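Local coordinates for protein Endonuclease/exonuclease/phosphatase (Leptotrichia buccalis C-1013-b, PDB 3TEB) that probably cleaves phosphodiester bonds as a magnesium-dependent nuclease or related hydrolase of the DNase I-like endonuclease/exonuclease/phosphatase family, at residues Leu79-Gly87 with Val117-Ile128. Numbering follows the deposited sequence.
Sequences LHWSNSHIG and VRTISARRIVSI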
ATOM      1  N   LEU A  79      -9.032  -3.077  10.335  1.00 28.68           N
ATOM      2  CA  LEU A  79      -7.724  -2.451  10.236  1.00 27.07           C
ATOM      3  C   LEU A  79      -6.617  -3.375  10.727  1.00 27.02           C
ATOM      4  O   LEU A  79      -6.718  -3.952  11.813  1.00 27.03           O
ATOM      5  CB  LEU A  79      -7.700  -1.156  11.051  1.00 26.23           C
ATOM      6  CG  LEU A  79      -6.314  -0.581  11.385  1.00 24.65           C
ATOM      7  CD1 LEU A  79      -5.540  -0.157  10.139  1.00 23.70           C
ATOM      8  CD2 LEU A  79      -6.437   0.567  12.335  1.00 23.43           C
ATOM      9  N   HIS A  80      -5.551  -3.494   9.939  1.00 27.01           N
ATOM     10  CA  HIS A  80      -4.360  -4.214  10.376  1.00 27.21           C
ATOM     11  C   HIS A  80      -3.157  -3.352  10.087  1.00 26.86           C
ATOM     12  O   HIS A  80      -2.951  -2.937   8.943  1.00 27.33           O
ATOM     13  CB  HIS A  80      -4.259  -5.560   9.673  1.00 28.13           C
ATOM     14  CG  HIS A  80      -5.560  -6.292   9.621  1.00 30.02           C
ATOM     15  ND1 HIS A  80      -5.958  -7.173  10.606  1.00 31.09           N
ATOM     16  CD2 HIS A  80      -6.578  -6.241   8.725  1.00 31.24           C
ATOM     17  CE1 HIS A  80      -7.152  -7.655  10.302  1.00 32.15           C
ATOM     18  NE2 HIS A  80      -7.551  -7.106   9.164  1.00 32.18           N
ATOM     19  N   TRP A  81      -2.380  -3.067  11.124  1.00 26.01           N
ATOM     20  CA  TRP A  81      -1.306  -2.105  11.013  1.00 25.71           C
ATOM     21  C   TRP A  81      -0.061  -2.662  11.629  1.00 25.82           C
ATOM     22  O   TRP A  81      -0.117  -3.492  12.533  1.00 25.95           O
ATOM     23  CB  TRP A  81      -1.690  -0.801  11.722  1.00 25.48           C
ATOM     24  CG  TRP A  81      -0.599   0.272  11.748  1.00 25.19           C
ATOM     25  CD1 TRP A  81      -0.316   1.193  10.770  1.00 25.50           C
ATOM     26  CD2 TRP A  81       0.330   0.521  12.803  1.00 24.37           C
ATOM     27  NE1 TRP A  81       0.740   2.000  11.155  1.00 24.85           N
ATOM     28  CE2 TRP A  81       1.156   1.606  12.394  1.00 24.50           C
ATOM     29  CE3 TRP A  81       0.547  -0.065  14.047  1.00 23.88           C
ATOM     30  CZ2 TRP A  81       2.175   2.108  13.180  1.00 25.11           C
ATOM     31  CZ3 TRP A  81       1.558   0.432  14.832  1.00 24.97           C
ATOM     32  CH2 TRP A  81       2.364   1.519  14.397  1.00 25.83           C
ATOM     33  N   SER A  82       1.079  -2.193  11.148  1.00 24.47           N
ATOM     34  CA  SER A  82       2.331  -2.604  11.726  1.00 24.25           C
ATOM     35  C   SER A  82       3.363  -1.508  11.661  1.00 23.89           C
ATOM     36  O   SER A  82       3.530  -0.881  10.620  1.00 24.10           O
ATOM     37  CB  SER A  82       2.851  -3.835  11.001  1.00 24.57           C
ATOM     38  OG  SER A  82       3.922  -4.406  11.736  1.00 26.38           O
ATOM     39  N   ASN A  83       4.068  -1.299  12.767  1.00 23.53           N
ATOM     40  CA  ASN A  83       5.111  -0.274  12.839  1.00 23.51           C
ATOM     41  C   ASN A  83       6.385  -0.767  12.157  1.00 23.19           C
ATOM     42  O   ASN A  83       6.700  -1.952  12.261  1.00 23.26           O
ATOM     43  CB  ASN A  83       5.334   0.116  14.310  1.00 23.89           C
ATOM     44  CG  ASN A  83       6.719   0.675  14.586  1.00 25.74           C
ATOM     45  OD1 ASN A  83       7.015   1.832  14.303  1.00 28.75           O
ATOM     46  ND2 ASN A  83       7.567  -0.150  15.181  1.00 28.07           N
ATOM     47  N   SER A  84       7.093   0.120  11.449  1.00 23.01           N
ATOM     48  CA  SER A  84       8.369  -0.234  10.793  1.00 23.20           C
ATOM     49  C   SER A  84       9.568   0.284  11.548  1.00 23.11           C
ATOM     50  O   SER A  84      10.452  -0.493  11.918  1.00 23.51           O
ATOM     51  CB  SER A  84       8.468   0.308   9.369  1.00 23.41           C
ATOM     52  OG  SER A  84       7.600  -0.375   8.488  1.00 25.29           O
ATOM     53  N   HIS A  85       9.604   1.601  11.742  1.00 22.99           N
ATOM     54  CA  HIS A  85      10.738   2.289  12.342  1.00 22.93           C
ATOM     55  C   HIS A  85      10.302   3.663  12.869  1.00 22.80           C
ATOM     56  O   HIS A  85       9.205   4.137  12.555  1.00 22.74           O
ATOM     57  CB  HIS A  85      11.848   2.458  11.303  1.00 23.15           C
ATOM     58  CG  HIS A  85      11.405   3.153  10.050  1.00 24.29           C
ATOM     59  ND1 HIS A  85      11.302   2.510   8.836  1.00 25.22           N
ATOM     60  CD2 HIS A  85      11.032   4.435   9.824  1.00 25.44           C
ATOM     61  CE1 HIS A  85      10.887   3.366   7.917  1.00 25.68           C
ATOM     62  NE2 HIS A  85      10.716   4.543   8.491  1.00 25.29           N
ATOM     63  N   ILE A  86      11.162   4.289  13.672  1.00 22.87           N
ATOM     64  CA  ILE A  86      11.014   5.692  14.058  1.00 23.04           C
ATOM     65  C   ILE A  86      11.061   6.585  12.813  1.00 23.52           C
ATOM     66  O   ILE A  86      12.017   6.554  12.059  1.00 23.72           O
ATOM     67  CB  ILE A  86      12.107   6.097  15.076  1.00 23.03           C
ATOM     68  CG1 ILE A  86      11.822   5.448  16.434  1.00 23.00           C
ATOM     69  CG2 ILE A  86      12.179   7.598  15.226  1.00 22.92           C
ATOM     70  CD1 ILE A  86      13.055   5.259  17.293  1.00 23.43           C
ATOM     71  N   GLY A  87      10.025   7.378  12.593  1.00 24.22           N
ATOM     72  CA  GLY A  87       9.911   8.084  11.328  1.00 25.59           C
ATOM     73  C   GLY A  87      10.365   9.528  11.301  1.00 26.87           C
ATOM     74  O   GLY A  87      11.460   9.872  11.749  1.00 27.25           O
ATOM     75  N   VAL A 117      14.097  -0.514  14.838  1.00 20.68           N
ATOM     76  CA  VAL A 117      13.230   0.665  14.717  1.00 21.48           C
ATOM     77  C   VAL A 117      14.045   1.959  14.634  1.00 22.10           C
ATOM     78  O   VAL A 117      13.516   3.017  14.303  1.00 22.50           O
ATOM     79  CB  VAL A 117      12.208   0.781  15.877  1.00 22.07           C
ATOM     80  CG1 VAL A 117      11.247  -0.407  15.904  1.00 21.93           C
ATOM     81  CG2 VAL A 117      12.915   0.956  17.209  1.00 22.16           C
ATOM     82  N   ARG A 118      15.335   1.864  14.918  1.00 22.58           N
ATOM     83  CA  ARG A 118      16.225   3.007  14.838  1.00 23.72           C
ATOM     84  C   ARG A 118      16.890   3.214  13.475  1.00 23.93           C
ATOM     85  O   ARG A 118      17.803   4.019  13.366  1.00 24.22           O
ATOM     86  CB  ARG A 118      17.302   2.890  15.902  1.00 23.94           C
ATOM     87  CG  ARG A 118      16.822   3.214  17.277  1.00 26.12           C
ATOM     88  CD  ARG A 118      17.488   2.360  18.333  1.00 28.99           C
ATOM     89  NE  ARG A 118      18.841   1.948  17.952  1.00 31.87           N
ATOM     90  CZ  ARG A 118      19.958   2.616  18.249  1.00 32.96           C
ATOM     91  NH1 ARG A 118      19.901   3.755  18.941  1.00 33.90           N
ATOM     92  NH2 ARG A 118      21.140   2.132  17.856  1.00 33.73           N
ATOM     93  N   THR A 119      16.448   2.496  12.446  1.00 24.26           N
ATOM     94  CA  THR A 119      17.035   2.602  11.110  1.00 25.03           C
ATOM     95  C   THR A 119      15.949   2.880  10.101  1.00 25.27           C
ATOM     96  O   THR A 119      14.960   2.151  10.028  1.00 25.21           O
ATOM     97  CB  THR A 119      17.731   1.297  10.711  1.00 25.08           C
ATOM     98  OG1 THR A 119      18.694   0.968  11.710  1.00 26.88           O
ATOM     99  CG2 THR A 119      18.434   1.412   9.347  1.00 25.41           C
ATOM    100  N   ILE A 120      16.148   3.931   9.315  1.00 26.14           N
ATOM    101  CA  ILE A 120      15.171   4.369   8.329  1.00 27.00           C
ATOM    102  C   ILE A 120      14.861   3.249   7.335  1.00 26.74           C
ATOM    103  O   ILE A 120      13.729   3.152   6.841  1.00 27.12           O
ATOM    104  CB  ILE A 120      15.673   5.652   7.588  1.00 28.31           C
ATOM    105  CG1 ILE A 120      15.707   6.836   8.546  1.00 29.50           C
ATOM    106  CG2 ILE A 120      14.781   6.018   6.382  1.00 29.67           C
ATOM    107  CD1 ILE A 120      14.324   7.151   9.157  1.00 32.24           C
ATOM    108  N   SER A 121      15.855   2.401   7.056  1.00 26.01           N
ATOM    109  CA  SER A 121      15.686   1.372   6.039  1.00 25.88           C
ATOM    110  C   SER A 121      15.060   0.050   6.513  1.00 24.59           C
ATOM    111  O   SER A 121      14.846  -0.849   5.705  1.00 25.09           O
ATOM    112  CB  SER A 121      16.991   1.130   5.289  1.00 26.53           C
ATOM    113  OG  SER A 121      17.986   0.713   6.183  1.00 27.50           O
ATOM    114  N   ALA A 122      14.745  -0.064   7.798  1.00 23.05           N
ATOM    115  CA  ALA A 122      13.994  -1.214   8.300  1.00 21.81           C
ATOM    116  C   ALA A 122      12.541  -1.116   7.864  1.00 21.34           C
ATOM    117  O   ALA A 122      11.868  -0.146   8.181  1.00 21.74           O
ATOM    118  CB  ALA A 122      14.080  -1.281   9.804  1.00 21.53           C
ATOM    119  N   ARG A 123      12.048  -2.105   7.134  1.00 20.68           N
ATOM    120  CA  ARG A 123      10.676  -2.038   6.632  1.00 20.28           C
ATOM    121  C   ARG A 123       9.887  -3.282   6.950  1.00 19.75           C
ATOM    122  O   ARG A 123      10.247  -4.372   6.539  1.00 20.04           O
ATOM    123  CB  ARG A 123      10.665  -1.816   5.123  1.00 20.72           C
ATOM    124  CG  ARG A 123      11.466  -0.627   4.657  1.00 21.59           C
ATOM    125  CD  ARG A 123      10.807   0.649   5.097  1.00 23.15           C
ATOM    126  NE  ARG A 123      11.689   1.793   4.901  1.00 25.91           N
ATOM    127  CZ  ARG A 123      11.588   2.648   3.889  1.00 27.42           C
ATOM    128  NH1 ARG A 123      10.634   2.498   2.976  1.00 28.73           N
ATOM    129  NH2 ARG A 123      12.439   3.658   3.792  1.00 28.71           N
ATOM    130  N   ARG A 124       8.803  -3.111   7.683  1.00 19.46           N
ATOM    131  CA  ARG A 124       7.916  -4.206   8.040  1.00 19.38           C
ATOM    132  C   ARG A 124       6.775  -4.264   6.997  1.00 19.70           C
ATOM    133  O   ARG A 124       6.327  -3.232   6.498  1.00 20.19           O
ATOM    134  CB  ARG A 124       7.389  -3.971   9.459  1.00 19.57           C
ATOM    135  CG  ARG A 124       6.698  -5.120  10.142  1.00 20.43           C
ATOM    136  CD  ARG A 124       7.450  -5.679  11.343  1.00 21.84           C
ATOM    137  NE  ARG A 124       7.482  -4.758  12.464  1.00 24.15           N
ATOM    138  CZ  ARG A 124       7.809  -5.085  13.717  1.00 25.25           C
ATOM    139  NH1 ARG A 124       8.121  -6.325  14.027  1.00 25.73           N
ATOM    140  NH2 ARG A 124       7.831  -4.154  14.671  1.00 26.84           N
ATOM    141  N   ILE A 125       6.334  -5.473   6.653  1.00 19.72           N
ATOM    142  CA  ILE A 125       5.240  -5.677   5.704  1.00 20.28           C
ATOM    143  C   ILE A 125       3.995  -6.170   6.436  1.00 20.91           C
ATOM    144  O   ILE A 125       4.089  -6.851   7.453  1.00 21.21           O
ATOM    145  CB  ILE A 125       5.650  -6.722   4.659  1.00 20.17           C
ATOM    146  CG1 ILE A 125       6.977  -6.329   3.984  1.00 20.88           C
ATOM    147  CG2 ILE A 125       4.564  -6.938   3.648  1.00 20.25           C
ATOM    148  CD1 ILE A 125       6.899  -5.132   2.993  1.00 22.30           C
ATOM    149  N   VAL A 126       2.823  -5.817   5.940  1.00 21.97           N
ATOM    150  CA  VAL A 126       1.602  -6.371   6.498  1.00 23.06           C
ATOM    151  C   VAL A 126       0.935  -7.241   5.452  1.00 24.09           C
ATOM    152  O   VAL A 126       0.676  -6.782   4.329  1.00 24.61           O
ATOM    153  CB  VAL A 126       0.630  -5.283   6.963  1.00 23.61           C
ATOM    154  CG1 VAL A 126      -0.682  -5.887   7.410  1.00 23.83           C
ATOM    155  CG2 VAL A 126       1.232  -4.558   8.106  1.00 23.98           C
ATOM    156  N   SER A 127       0.666  -8.496   5.811  1.00 25.03           N
ATOM    157  CA  SER A 127      -0.080  -9.378   4.928  1.00 26.32           C
ATOM    158  C   SER A 127      -1.402  -9.797   5.534  1.00 27.81           C
ATOM    159  O   SER A 127      -1.561  -9.847   6.753  1.00 28.18           O
ATOM    160  CB  SER A 127       0.734 -10.596   4.524  1.00 25.76           C
ATOM    161  OG  SER A 127       0.762 -11.545   5.563  1.00 26.12           O
ATOM    162  N   ILE A 128      -2.332 -10.111   4.644  1.00 29.68           N
ATOM    163  CA  ILE A 128      -3.684 -10.471   4.978  1.00 31.80           C
ATOM    164  C   ILE A 128      -4.084 -11.678   4.100  1.00 33.17           C
ATOM    165  O   ILE A 128      -3.733 -11.737   2.919  1.00 33.12           O
ATOM    166  CB  ILE A 128      -4.588  -9.198   4.840  1.00 32.59           C
ATOM    167  CG1 ILE A 128      -5.427  -9.018   6.075  1.00 34.09           C
ATOM    168  CG2 ILE A 128      -5.428  -9.120   3.568  1.00 33.24           C
ATOM    169  CD1 ILE A 128      -4.568  -8.785   7.271  1.00 34.93           C
TER
HETATM  170  O   HOH W   1      14.318   5.010  12.563  1.00 31.62           O
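Hydrogen bonds gather at the end where H85 meets the 117-123 loop. H85 ND1 donates to A122 O, 2.8 Å away and in the ring plane, in a nearly straight bond (173°). Its CG sits between the backbone N and carbonyl carbon (chi1 55°), which sets the ring against the type I beta turn from T119 to A122, with I120 CA over one face in a CH-pi contact and A122 O at the edge. The backbone of I86 adds N to V117 O at 2.7 Å, and a water bridges V117 O and I86 O.

A little further along, S84 OG accepts a hydrogen bond from the backbone N of R124 at 3.1 Å. The R124 chain, bent at chi2 (113°) and chi3, brings NE in line with the carbonyl of N83, with NE to O at 2.9 Å; NH2 adds a weak bond to the same oxygen.

Strands 79-84 and 124-128 run antiparallel, axes 6.7 Å apart at closest, but belong to the two facing sheets of the DNase I-like beta sandwich, so side chains fill the gap. S84 and H85 form a classic beta bulge opposite E93, where the edge strand turns its corner. The side chain of R123, whose NE donates to I120 O, lies about 7 Å from that of E42, a magnesium-binding residue.

Toward the other end the contacts are apolar: V126 CG2 meets S82 CB at 3.4 Å, and I128 CD1 rests over one face of the H80 ring, a CH-pi contact 3.7 Å from its centroid.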